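Local coordinates for protein monomethylamine methyltransferase MtmB1 (Methanosarcina barkeri, PDB 1NTH) that transfers the methyl group of monomethylamine to the corrinoid cofactor of its partner protein MtmC, a step in methanogenesis from methylamine, at residues Y147-E152 with A192-P197; T379-R384 with E439-Y444; A65-L70 with Y86-I91; P169-P174 with T206-Q211; E183-K188 with A216-G221. All blocks are in the same frame, centred on the assembly; numbering follows the deposited sequence.

Contact 1 (Y147-E152 with A192-P197)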
# COMPACT_ATOMS: atom_id res chain seq x y z
N TYR A 147 -0.82 25.01 15.28
CA TYR A 147 -0.44 24.02 16.28
C TYR A 147 0.68 23.14 15.73
O TYR A 147 1.65 22.85 16.43
CB TYR A 147 -1.62 23.14 16.67
CG TYR A 147 -2.74 23.90 17.33
CD1 TYR A 147 -3.71 24.54 16.56
CD2 TYR A 147 -2.83 23.99 18.72
CE1 TYR A 147 -4.75 25.26 17.16
CE2 TYR A 147 -3.86 24.70 19.33
CZ TYR A 147 -4.81 25.33 18.55
OH TYR A 147 -5.85 26.01 19.14
N ALA A 148 0.55 22.74 14.47
CA ALA A 148 1.56 21.89 13.84
C ALA A 148 2.90 22.60 13.76
O ALA A 148 3.95 21.95 13.80
CB ALA A 148 1.10 21.46 12.45
N LEU A 149 2.87 23.92 13.64
CA LEU A 149 4.10 24.70 13.55
C LEU A 149 4.84 24.79 14.89
O LEU A 149 6.00 25.19 14.94
CB LEU A 149 3.80 26.11 13.04
CG LEU A 149 3.44 26.21 11.55
CD1 LEU A 149 2.89 27.60 11.23
CD2 LEU A 149 4.67 25.90 10.71
N GLU A 150 4.16 24.42 15.98
CA GLU A 150 4.77 24.45 17.31
C GLU A 150 5.48 23.13 17.59
O GLU A 150 4.85 22.07 17.59
CB GLU A 150 3.69 24.67 18.38
CG GLU A 150 3.03 26.04 18.37
CD GLU A 150 3.99 27.16 18.71
OE1 GLU A 150 4.93 26.92 19.50
OE2 GLU A 150 3.81 28.28 18.19
N LYS A 151 6.79 23.18 17.83
CA LYS A 151 7.53 21.95 18.13
C LYS A 151 7.04 21.30 19.42
O LYS A 151 7.25 20.11 19.65
CB LYS A 151 9.03 22.23 18.22
CG LYS A 151 9.69 22.37 16.86
CD LYS A 151 11.20 22.35 16.98
CE LYS A 151 11.85 22.26 15.60
NZ LYS A 151 13.32 22.15 15.69
N GLU A 152 6.40 22.09 20.28
CA GLU A 152 5.86 21.59 21.54
C GLU A 152 4.74 20.58 21.31
O GLU A 152 4.53 19.69 22.13
CB GLU A 152 5.29 22.75 22.38
CG GLU A 152 6.31 23.60 23.12
CD GLU A 152 7.03 22.84 24.21
OE1 GLU A 152 6.41 21.95 24.85
OE2 GLU A 152 8.22 23.13 24.45
N ALA A 192 1.04 18.86 6.90
CA ALA A 192 2.02 18.70 5.83
C ALA A 192 2.67 20.04 5.48
O ALA A 192 3.88 20.11 5.24
CB ALA A 192 1.36 18.10 4.60
N MET A 193 1.86 21.09 5.46
CA MET A 193 2.38 22.42 5.14
C MET A 193 3.33 22.91 6.23
O MET A 193 4.18 23.77 5.98
CB MET A 193 1.23 23.42 4.95
CG MET A 193 0.50 23.22 3.64
SD MET A 193 -0.72 24.50 3.32
CE MET A 193 0.35 25.91 3.19
N ALA A 194 3.19 22.36 7.43
CA ALA A 194 4.06 22.72 8.55
C ALA A 194 5.28 21.80 8.58
O ALA A 194 6.08 21.85 9.52
CB ALA A 194 3.30 22.62 9.86
N GLY A 195 5.42 20.97 7.55
CA GLY A 195 6.55 20.06 7.47
C GLY A 195 6.44 18.81 8.32
O GLY A 195 7.44 18.17 8.63
N ARG A 196 5.21 18.45 8.69
CA ARG A 196 4.99 17.28 9.53
C ARG A 196 3.77 16.52 9.01
O ARG A 196 2.76 16.39 9.71
CB ARG A 196 4.77 17.74 10.98
CG ARG A 196 5.85 18.70 11.46
CD ARG A 196 5.52 19.29 12.83
NE ARG A 196 5.59 18.29 13.89
CZ ARG A 196 5.23 18.51 15.15
NH1 ARG A 196 4.77 19.70 15.51
NH2 ARG A 196 5.32 17.53 16.05
N PRO A 197 3.85 15.98 7.79
CA PRO A 197 2.77 15.24 7.13
C PRO A 197 2.19 14.06 7.91
O PRO A 197 1.00 13.75 7.78
CB PRO A 197 3.41 14.75 5.82
CG PRO A 197 4.58 15.68 5.61
CD PRO A 197 5.10 15.90 7.00
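R196 NH1 is held by two backbone carbonyls of 147-152. It donates to A148 O at 2.9 Å in a fairly straight bond (N-H...O 160°), with that oxygen at the edge of the guanidinium and in its plane. A second, weak bond runs from R196 NH1 to E150 O at 3.2 Å, bent to 122°. The arginine turns at its third torsion (chi3 69°), which bends the chain so that NH1 reaches the carbonyls of A148 and E150; R196 NH2 bonds to V153 O, just past the segment. Beside this polar grip lies a small apolar patch. The methyl of A194 meets the methyl of A148, CB to CB at 3.6 Å, and also L149 CD2 at 3.7 Å from A194 CB. A194 follows helix 174-193, which closes in a Schellman motif: G195, at positive phi, is its C' residue, with G195 N bonded to A192 O. The second subunit packs on E150 and K151, while the third reaches M193 and L149. A single arginine nitrogen thus ties together two carbonyls of the turn that follows Y147, the positive charge being spread over main-chain oxygens.

Contact 2 (T379-R384 with E439-Y444)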
# COMPACT_ATOMS: atom_id res chain seq x y z
N THR A 379 -5.83 29.13 19.65
CA THR A 379 -4.62 29.24 18.84
C THR A 379 -3.50 28.37 19.41
O THR A 379 -3.54 27.97 20.57
CB THR A 379 -4.09 30.69 18.78
OG1 THR A 379 -3.29 30.96 19.94
CG2 THR A 379 -5.23 31.69 18.69
N GLY A 380 -2.50 28.11 18.58
CA GLY A 380 -1.38 27.29 18.99
C GLY A 380 -0.59 27.82 20.17
O GLY A 380 0.11 27.07 20.83
N MET A 381 -0.69 29.12 20.44
CA MET A 381 0.04 29.71 21.57
C MET A 381 -0.37 29.08 22.89
O MET A 381 0.48 28.88 23.77
CB MET A 381 -0.19 31.22 21.63
CG MET A 381 0.61 32.02 20.61
SD MET A 381 2.40 31.98 20.91
CE MET A 381 2.60 33.41 21.98
N GLU A 382 -1.65 28.76 23.05
CA GLU A 382 -2.10 28.14 24.29
C GLU A 382 -1.51 26.74 24.44
O GLU A 382 -1.17 26.32 25.55
CB GLU A 382 -3.63 28.09 24.34
CG GLU A 382 -4.30 29.46 24.30
CD GLU A 382 -4.88 29.79 22.94
OE1 GLU A 382 -5.84 29.10 22.52
OE2 GLU A 382 -4.38 30.73 22.29
N ALA A 383 -1.38 26.03 23.33
CA ALA A 383 -0.81 24.69 23.35
C ALA A 383 0.69 24.77 23.65
O ALA A 383 1.26 23.87 24.27
CB ALA A 383 -1.05 23.99 22.01
N ARG A 384 1.33 25.84 23.19
CA ARG A 384 2.76 26.00 23.45
C ARG A 384 2.98 26.12 24.95
O ARG A 384 3.89 25.51 25.51
CB ARG A 384 3.30 27.25 22.75
CG ARG A 384 4.79 27.46 22.99
CD ARG A 384 5.24 28.87 22.62
NE ARG A 384 5.09 29.17 21.20
CZ ARG A 384 5.44 30.32 20.64
NH1 ARG A 384 5.96 31.29 21.39
NH2 ARG A 384 5.27 30.51 19.34
N GLU A 439 1.86 41.38 20.39
CA GLU A 439 0.98 41.54 21.54
C GLU A 439 0.84 40.21 22.28
O GLU A 439 1.00 40.15 23.50
CB GLU A 439 -0.40 42.01 21.10
CG GLU A 439 -1.37 42.25 22.25
CD GLU A 439 -2.79 42.47 21.79
OE1 GLU A 439 -3.00 43.28 20.86
OE2 GLU A 439 -3.71 41.84 22.36
N TYR A 440 0.55 39.15 21.54
CA TYR A 440 0.39 37.84 22.16
C TYR A 440 1.70 37.38 22.80
O TYR A 440 1.71 36.83 23.90
CB TYR A 440 -0.07 36.80 21.13
CG TYR A 440 -0.87 35.66 21.74
CD1 TYR A 440 -0.73 35.32 23.09
CD2 TYR A 440 -1.78 34.93 20.98
CE1 TYR A 440 -1.48 34.29 23.66
CE2 TYR A 440 -2.54 33.89 21.54
CZ TYR A 440 -2.38 33.58 22.89
OH TYR A 440 -3.13 32.58 23.46
N MET A 441 2.80 37.60 22.10
CA MET A 441 4.10 37.20 22.61
C MET A 441 4.40 37.89 23.94
O MET A 441 4.98 37.28 24.85
CB MET A 441 5.19 37.53 21.59
CG MET A 441 5.11 36.66 20.34
SD MET A 441 6.18 37.21 19.00
CE MET A 441 7.78 36.80 19.65
N GLN A 442 3.98 39.14 24.07
CA GLN A 442 4.20 39.89 25.31
C GLN A 442 3.33 39.32 26.43
O GLN A 442 3.78 39.21 27.57
CB GLN A 442 3.87 41.37 25.10
CG GLN A 442 4.85 42.11 24.19
CD GLN A 442 4.46 43.55 23.95
OE1 GLN A 442 3.71 44.14 24.73
NE2 GLN A 442 4.98 44.14 22.88
N VAL A 443 2.09 38.96 26.10
CA VAL A 443 1.18 38.39 27.07
C VAL A 443 1.75 37.06 27.56
O VAL A 443 1.73 36.75 28.75
CB VAL A 443 -0.22 38.14 26.45
CG1 VAL A 443 -1.10 37.35 27.41
CG2 VAL A 443 -0.88 39.47 26.12
N TYR A 444 2.27 36.28 26.62
CA TYR A 444 2.87 34.98 26.92
C TYR A 444 4.03 35.17 27.90
O TYR A 444 4.13 34.45 28.90
CB TYR A 444 3.37 34.32 25.63
CG TYR A 444 3.81 32.88 25.77
CD1 TYR A 444 2.93 31.83 25.49
CD2 TYR A 444 5.11 32.56 26.16
CE1 TYR A 444 3.34 30.50 25.59
CE2 TYR A 444 5.53 31.23 26.27
CZ TYR A 444 4.64 30.21 25.98
OH TYR A 444 5.05 28.90 26.06
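M381 fits between Y440 and Y444 and does most of the tight packing. Its CB sits over one face of the Y440 ring, 3.5 Å from Y440 CZ in a CH-pi contact; its sulfur stands farther off above it, a Met-aromatic contact. Bends at chi2 and chi3 bring M381 CE to 3.8 Å from Y444 CB. R384 packs closely too: its CG and CD each lie 3.4 Å from Y444 OH, itself bonded to E388, and M381 SD covers one guanidinium face. R384 is salt-bridged to E150 and bonded to backbone oxygens of the second subunit. At the ring edge, Y440 OH donates to E382 OE2 at 2.5 Å, on the anti side of a carboxylate nearly coplanar with the ring. That oxygen also accepts from T379 OG1, while E382 OE1 takes T379 N, a capping box starting helix 380-393. A phenylalanine in place of Y440 would probably leave E382 OE2 one donor fewer and its carboxylate less fixed. Looser is the flank where M381 CE lies 4.4 Å from M441 CG and F3 of the second subunit packs on M441. Helix 380-393 runs nearly parallel to helix 438-454 here (23°), with helix 343-359 alongside E382 and Y444 and strand 429-430 against T379 and M381.

Contact 3 (A65-L70 with Y86-I91)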
# COMPACT_ATOMS: atom_id res chain seq x y z
N ALA A 65 -13.46 2.34 45.76
CA ALA A 65 -14.75 3.04 45.67
C ALA A 65 -15.19 3.15 44.21
O ALA A 65 -16.35 2.89 43.88
CB ALA A 65 -14.63 4.42 46.28
N GLY A 66 -14.26 3.54 43.34
CA GLY A 66 -14.58 3.67 41.93
C GLY A 66 -14.99 2.34 41.31
O GLY A 66 -15.93 2.26 40.52
N PHE A 67 -14.26 1.28 41.68
CA PHE A 67 -14.55 -0.06 41.19
C PHE A 67 -15.94 -0.48 41.65
O PHE A 67 -16.75 -0.98 40.87
CB PHE A 67 -13.51 -1.05 41.74
CG PHE A 67 -13.61 -2.44 41.16
CD1 PHE A 67 -12.67 -2.90 40.24
CD2 PHE A 67 -14.63 -3.30 41.55
CE1 PHE A 67 -12.74 -4.19 39.73
CE2 PHE A 67 -14.72 -4.59 41.04
CZ PHE A 67 -13.77 -5.04 40.12
N GLU A 68 -16.22 -0.26 42.93
CA GLU A 68 -17.51 -0.64 43.50
C GLU A 68 -18.66 0.17 42.91
O GLU A 68 -19.77 -0.34 42.73
CB GLU A 68 -17.49 -0.47 45.02
CG GLU A 68 -18.60 -1.22 45.74
CD GLU A 68 -18.54 -1.04 47.25
OE1 GLU A 68 -17.42 -1.00 47.81
OE2 GLU A 68 -19.61 -0.95 47.88
N MET A 69 -18.40 1.44 42.60
CA MET A 69 -19.41 2.29 42.00
C MET A 69 -19.85 1.67 40.67
O MET A 69 -21.05 1.51 40.40
CB MET A 69 -18.82 3.68 41.75
CG MET A 69 -19.79 4.70 41.17
SD MET A 69 -20.92 5.37 42.41
CE MET A 69 -22.06 6.27 41.37
N LEU A 70 -18.88 1.31 39.84
CA LEU A 70 -19.19 0.72 38.54
C LEU A 70 -19.89 -0.63 38.69
O LEU A 70 -20.87 -0.91 37.99
CB LEU A 70 -17.91 0.55 37.72
CG LEU A 70 -18.10 0.07 36.28
CD1 LEU A 70 -18.95 1.07 35.50
CD2 LEU A 70 -16.73 -0.08 35.63
N TYR A 86 -22.39 -5.28 35.17
CA TYR A 86 -21.18 -6.07 34.95
C TYR A 86 -20.98 -6.97 36.16
O TYR A 86 -21.57 -6.74 37.22
CB TYR A 86 -19.94 -5.17 34.86
CG TYR A 86 -19.96 -4.12 33.79
CD1 TYR A 86 -19.96 -2.76 34.11
CD2 TYR A 86 -19.95 -4.47 32.44
CE1 TYR A 86 -19.94 -1.78 33.13
CE2 TYR A 86 -19.94 -3.50 31.45
CZ TYR A 86 -19.93 -2.16 31.80
OH TYR A 86 -19.91 -1.20 30.81
N THR A 87 -20.15 -8.00 36.01
CA THR A 87 -19.84 -8.86 37.14
C THR A 87 -18.42 -8.45 37.54
O THR A 87 -17.70 -7.84 36.75
CB THR A 87 -19.84 -10.36 36.77
OG1 THR A 87 -18.77 -10.62 35.85
CG2 THR A 87 -21.17 -10.76 36.15
N GLU A 88 -18.02 -8.79 38.76
CA GLU A 88 -16.69 -8.45 39.24
C GLU A 88 -15.60 -9.05 38.36
O GLU A 88 -14.61 -8.39 38.05
CB GLU A 88 -16.51 -8.93 40.67
CG GLU A 88 -15.28 -8.37 41.35
CD GLU A 88 -15.10 -8.89 42.76
OE1 GLU A 88 -16.12 -9.05 43.46
OE2 GLU A 88 -13.94 -9.12 43.18
N ASP A 89 -15.79 -10.30 37.96
CA ASP A 89 -14.80 -10.97 37.13
C ASP A 89 -14.66 -10.33 35.75
O ASP A 89 -13.57 -10.32 35.18
CB ASP A 89 -15.13 -12.45 36.98
CG ASP A 89 -14.99 -13.21 38.29
OD1 ASP A 89 -14.03 -12.93 39.03
OD2 ASP A 89 -15.82 -14.10 38.55
N GLU A 90 -15.76 -9.80 35.22
CA GLU A 90 -15.71 -9.16 33.91
C GLU A 90 -14.92 -7.86 34.00
O GLU A 90 -14.14 -7.53 33.11
CB GLU A 90 -17.12 -8.86 33.39
CG GLU A 90 -17.95 -10.11 33.14
CD GLU A 90 -19.38 -9.80 32.73
OE1 GLU A 90 -19.89 -8.71 33.08
OE2 GLU A 90 -20.01 -10.67 32.08
N ILE A 91 -15.11 -7.12 35.09
CA ILE A 91 -14.39 -5.87 35.26
C ILE A 91 -12.89 -6.12 35.40
O ILE A 91 -12.08 -5.41 34.81
CB ILE A 91 -14.91 -5.08 36.49
CG1 ILE A 91 -16.39 -4.75 36.30
CG2 ILE A 91 -14.11 -3.79 36.65
CD1 ILE A 91 -17.02 -4.01 37.48
O HOH W 1 -22.19 -3.25 37.11
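The F67 ring carries I91 CD1 over one face and has E88 at its edge. The closest approach is made by the other methyl of the isoleucine, I91 CG2, 3.4 Å from F67 CE1; E88 CG lies close to the ring plane, 3.8 Å from F67 CE2, with the carboxylate plane of E88 almost perpendicular to the ring. The Y86 ring is met at its edge by L70 CD1, 3.8 Å from Y86 CE1. Together these side chains pack helix 56-73 against the N-terminal turn of helix 88-95, which is opened by what fits a capping box of T87 and E90, though the place of T87 OG1 is less certain; between the two helices the chain runs through strands 75-77 and 82-84 of a small mixed sheet. F67 reaches its partners because its CG is anti to the backbone N (chi1 -173°), which carries the ring out from the helix to meet I91 coming from the opposite direction. An alanine at F67 is likely to open a gap beside I91 and leave E88 CG without the ring edge it rests on. The rest of the seam is looser, L70 CD2 standing 4.4 Å from I91 CD1. Helix 271-288 packs against it, I283 touching both L70 and I91, and the hydroxyl of Y86 bonds to N284 of that helix. W92 also meets the F67 ring, and F7 packs edge-to-face with Y86. The backbones are joined through a single water, which donates to L70 O at 2.8 Å and accepts from Y86 N at 2.8 Å.

Contact 4 (P169-P174 with T206-Q211)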
# COMPACT_ATOMS: atom_id res chain seq x y z
N PRO A 169 -22.89 21.56 8.80
CA PRO A 169 -22.84 20.10 8.81
C PRO A 169 -23.92 19.50 9.70
O PRO A 169 -23.63 18.79 10.67
CB PRO A 169 -21.43 19.82 9.33
CG PRO A 169 -21.25 20.91 10.34
CD PRO A 169 -21.80 22.13 9.61
N ILE A 170 -25.17 19.78 9.35
CA ILE A 170 -26.32 19.29 10.11
C ILE A 170 -26.28 17.78 10.32
O ILE A 170 -26.08 17.03 9.37
CB ILE A 170 -27.64 19.66 9.40
CG1 ILE A 170 -27.74 21.18 9.22
CG2 ILE A 170 -28.83 19.14 10.20
CD1 ILE A 170 -27.75 21.96 10.52
N PRO A 171 -26.45 17.32 11.57
CA PRO A 171 -26.42 15.88 11.85
C PRO A 171 -27.40 15.11 10.97
O PRO A 171 -28.54 15.53 10.76
CB PRO A 171 -26.79 15.82 13.33
CG PRO A 171 -26.20 17.08 13.87
CD PRO A 171 -26.60 18.09 12.82
N LYS A 172 -26.93 13.97 10.46
CA LYS A 172 -27.70 13.09 9.59
C LYS A 172 -28.00 13.65 8.20
O LYS A 172 -28.88 13.17 7.50
CB LYS A 172 -28.99 12.64 10.29
CG LYS A 172 -28.70 11.77 11.51
CD LYS A 172 -29.94 11.16 12.13
CE LYS A 172 -29.57 10.33 13.35
NZ LYS A 172 -30.75 9.69 13.99
N SER A 173 -27.24 14.67 7.81
CA SER A 173 -27.36 15.26 6.48
C SER A 173 -26.08 14.84 5.76
O SER A 173 -25.10 14.44 6.41
CB SER A 173 -27.41 16.79 6.55
OG SER A 173 -26.12 17.33 6.79
N PRO A 174 -26.06 14.90 4.42
CA PRO A 174 -24.84 14.51 3.71
C PRO A 174 -23.68 15.44 4.05
O PRO A 174 -22.51 15.06 3.93
CB PRO A 174 -25.25 14.59 2.24
CG PRO A 174 -26.36 15.63 2.25
CD PRO A 174 -27.14 15.24 3.48
N THR A 206 -16.44 17.25 14.10
CA THR A 206 -17.59 17.92 13.49
C THR A 206 -18.85 17.06 13.45
O THR A 206 -19.97 17.58 13.59
CB THR A 206 -17.24 18.39 12.06
OG1 THR A 206 -16.08 19.24 12.11
CG2 THR A 206 -18.39 19.19 11.46
N SER A 207 -18.69 15.76 13.25
CA SER A 207 -19.83 14.85 13.19
C SER A 207 -20.35 14.55 14.59
O SER A 207 -19.58 14.44 15.54
CB SER A 207 -19.42 13.54 12.50
OG SER A 207 -18.19 13.06 13.02
N LEU A 208 -21.67 14.41 14.71
CA LEU A 208 -22.30 14.12 16.00
C LEU A 208 -23.07 12.80 16.00
O LEU A 208 -23.21 12.17 17.05
CB LEU A 208 -23.24 15.27 16.39
CG LEU A 208 -22.63 16.66 16.51
CD1 LEU A 208 -23.71 17.66 16.88
CD2 LEU A 208 -21.52 16.65 17.56
N SER A 209 -23.56 12.39 14.84
CA SER A 209 -24.32 11.15 14.74
C SER A 209 -23.39 9.96 14.52
O SER A 209 -22.22 10.12 14.18
CB SER A 209 -25.30 11.21 13.57
OG SER A 209 -24.62 11.16 12.33
N ALA A 210 -23.93 8.76 14.72
CA ALA A 210 -23.15 7.55 14.52
C ALA A 210 -22.72 7.45 13.06
O ALA A 210 -21.56 7.16 12.77
CB ALA A 210 -23.97 6.32 14.91
N GLN A 211 -23.65 7.70 12.14
CA GLN A 211 -23.31 7.60 10.72
C GLN A 211 -22.23 8.61 10.35
O GLN A 211 -21.35 8.31 9.53
CB GLN A 211 -24.55 7.78 9.84
CG GLN A 211 -25.19 9.16 9.86
CD GLN A 211 -26.61 9.11 9.33
OE1 GLN A 211 -27.44 8.35 9.84
NE2 GLN A 211 -26.90 9.91 8.31
O HOH W 2 -22.66 17.48 12.87
O HOH W 3 -29.69 10.08 7.38
O HOH W 4 -24.95 12.05 8.15
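K172 lies across Q211 at about a right angle, the two in van der Waals contact and linked through water. Q211 NE2 comes 3.5 Å from K172 CA, and the first methylenes of K172, CB and CG, lie against S209 and Q211. Q211 CG sits between its backbone N and carbonyl carbon (chi1 67°), a crowded position that brings the amide to the 169-174 loop. There Q211 NE2 donates to two waters, each at 2.9 Å; one donates on to K172 O and the other to S173 O. The loop is shaped by a type II beta turn from I170 to S173, where I170 O accepts from both S173 N and S173 OG, the hydroxyl at 2.6 Å in the carbonyl plane. The turn leads into helix 174-193, whose N-cap is S173, just as S209 caps helix 210-214. P171 CG lies 3.9 Å from L208 CD1, the side chains side by side. At the other end, P169 CG meets T206 CG2 at 3.5 Å, and a third water donates to both P169 O and T206 O. E176 ties the two segments together, receiving K172 N and S209 OG on one oxygen and L208 N on the other.

Contact 5 (E183-K188 with A216-G221)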
# COMPACT_ATOMS: atom_id res chain seq x y z
N GLU A 183 -12.74 17.19 7.47
CA GLU A 183 -12.09 17.70 8.67
C GLU A 183 -10.64 17.22 8.80
O GLU A 183 -9.72 18.03 8.83
CB GLU A 183 -12.91 17.25 9.89
CG GLU A 183 -12.33 17.58 11.25
CD GLU A 183 -13.15 16.94 12.36
OE1 GLU A 183 -12.65 16.02 13.03
OE2 GLU A 183 -14.31 17.37 12.54
N THR A 184 -10.44 15.91 8.86
CA THR A 184 -9.08 15.40 9.00
C THR A 184 -8.25 15.54 7.73
O THR A 184 -7.04 15.72 7.81
CB THR A 184 -9.09 13.94 9.49
OG1 THR A 184 -9.68 13.89 10.80
CG2 THR A 184 -7.67 13.38 9.58
N ARG A 185 -8.89 15.45 6.57
CA ARG A 185 -8.14 15.60 5.32
C ARG A 185 -7.50 16.99 5.30
O ARG A 185 -6.32 17.13 4.97
CB ARG A 185 -9.07 15.42 4.11
CG ARG A 185 -9.34 13.96 3.79
CD ARG A 185 -10.42 13.78 2.72
NE ARG A 185 -10.46 12.39 2.26
CZ ARG A 185 -11.48 11.84 1.60
NH1 ARG A 185 -12.57 12.55 1.32
NH2 ARG A 185 -11.41 10.57 1.22
N LEU A 186 -8.26 18.01 5.68
CA LEU A 186 -7.72 19.37 5.71
C LEU A 186 -6.66 19.53 6.79
O LEU A 186 -5.63 20.18 6.58
CB LEU A 186 -8.84 20.39 5.96
CG LEU A 186 -9.88 20.56 4.86
CD1 LEU A 186 -10.95 21.55 5.33
CD2 LEU A 186 -9.21 21.06 3.59
N ILE A 187 -6.90 18.95 7.96
CA ILE A 187 -5.96 19.06 9.06
C ILE A 187 -4.63 18.39 8.75
O ILE A 187 -3.56 18.94 9.05
CB ILE A 187 -6.56 18.48 10.36
CG1 ILE A 187 -7.70 19.41 10.82
CG2 ILE A 187 -5.50 18.36 11.44
CD1 ILE A 187 -8.53 18.86 11.97
N LYS A 188 -4.66 17.22 8.12
CA LYS A 188 -3.41 16.57 7.78
C LYS A 188 -2.71 17.37 6.69
O LYS A 188 -1.49 17.36 6.59
CB LYS A 188 -3.65 15.11 7.38
CG LYS A 188 -4.00 14.26 8.59
CD LYS A 188 -4.10 12.78 8.29
CE LYS A 188 -4.35 12.01 9.58
NZ LYS A 188 -4.43 10.53 9.36
N ALA A 216 -15.88 8.92 8.99
CA ALA A 216 -14.59 9.60 9.12
C ALA A 216 -13.34 8.85 8.66
O ALA A 216 -12.38 9.48 8.22
CB ALA A 216 -14.41 10.09 10.55
N ASP A 217 -13.32 7.53 8.79
CA ASP A 217 -12.15 6.77 8.34
C ASP A 217 -12.15 6.78 6.82
O ASP A 217 -13.08 6.27 6.19
CB ASP A 217 -12.19 5.32 8.83
CG ASP A 217 -11.66 5.16 10.25
OD1 ASP A 217 -11.04 6.10 10.77
OD2 ASP A 217 -11.85 4.07 10.84
N CYS A 218 -11.13 7.37 6.21
CA CYS A 218 -11.06 7.44 4.76
C CYS A 218 -9.65 7.76 4.28
O CYS A 218 -8.81 8.20 5.07
CB CYS A 218 -12.02 8.51 4.23
SG CYS A 218 -11.66 10.19 4.78
N THR A 219 -9.40 7.52 3.00
CA THR A 219 -8.09 7.79 2.43
C THR A 219 -7.79 9.28 2.55
O THR A 219 -8.60 10.12 2.14
CB THR A 219 -8.03 7.39 0.95
OG1 THR A 219 -8.24 5.97 0.84
CG2 THR A 219 -6.68 7.74 0.35
N GLY A 220 -6.63 9.59 3.11
CA GLY A 220 -6.24 10.98 3.28
C GLY A 220 -6.80 11.57 4.57
O GLY A 220 -6.37 12.64 5.00
N GLY A 221 -7.74 10.86 5.17
CA GLY A 221 -8.34 11.32 6.41
C GLY A 221 -7.91 10.51 7.61
O GLY A 221 -6.74 10.14 7.73
O HOH W 5 -5.10 15.04 3.56
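R185 turns the edge of its guanidinium to T219 O and a face to C218. NE and NH2 both donate to that single oxygen, a side-on grip in which R185 NE lies 2.9 Å and R185 NH2 3.0 Å from T219 O, with the oxygen in the guanidinium plane. R185 NH2 also donates to G251 O of the fourth subunit. C218 SG stands 3.3 Å above the guanidinium plane, toward the rim. The arginine stays extended from CG to NE, running along the turn, and its CA-H points at G220 O. K188, one helical turn on, donates from NZ to G221 O at 2.9 Å, while a salt bridge with D226 takes its charge. T184 CG2 touches G221 C at 3.5 Å. The loop they hold is a type II beta turn from C218 to G221; a side chain at G221 would clash with C218 SG, and G220 has backbone angles that suit glycine. A water donates to both R185 O and G220 O, linking the backbones. Helix 174-193 thus clasps the turn that links, along the chain, helix 210-214 to strand 227-231 of the parallel TIM-barrel sheet, with helix 140-148 packed on its other side.

How the contacts relate
Contacts 1, 2 and 3 are buried, whereas contacts 4 and 5 are partly exposed. Their chemistry differs: arginine to main-chain carbonyls in contacts 1 and 5, Met-aromatic packing plus a carboxylate in contact 2, apolar side chains in contact 3, turns and waters in contact 4. Helix 174-193 ties several together: contact 4 lies at its start, contact 5 in its middle and contact 1 at its end. Contacts 1 and 2 touch through a salt bridge, E150 OE1 to R384 NE at 2.8 Å, and both meet the second subunit. Contacts 4 and 5 both meet the fourth subunit and are joined to each other by a probable hydrogen bond between T206 OG1 and E183 OE2. Contact 3, about 42 Å from contact 1 between centres, touches no other chain.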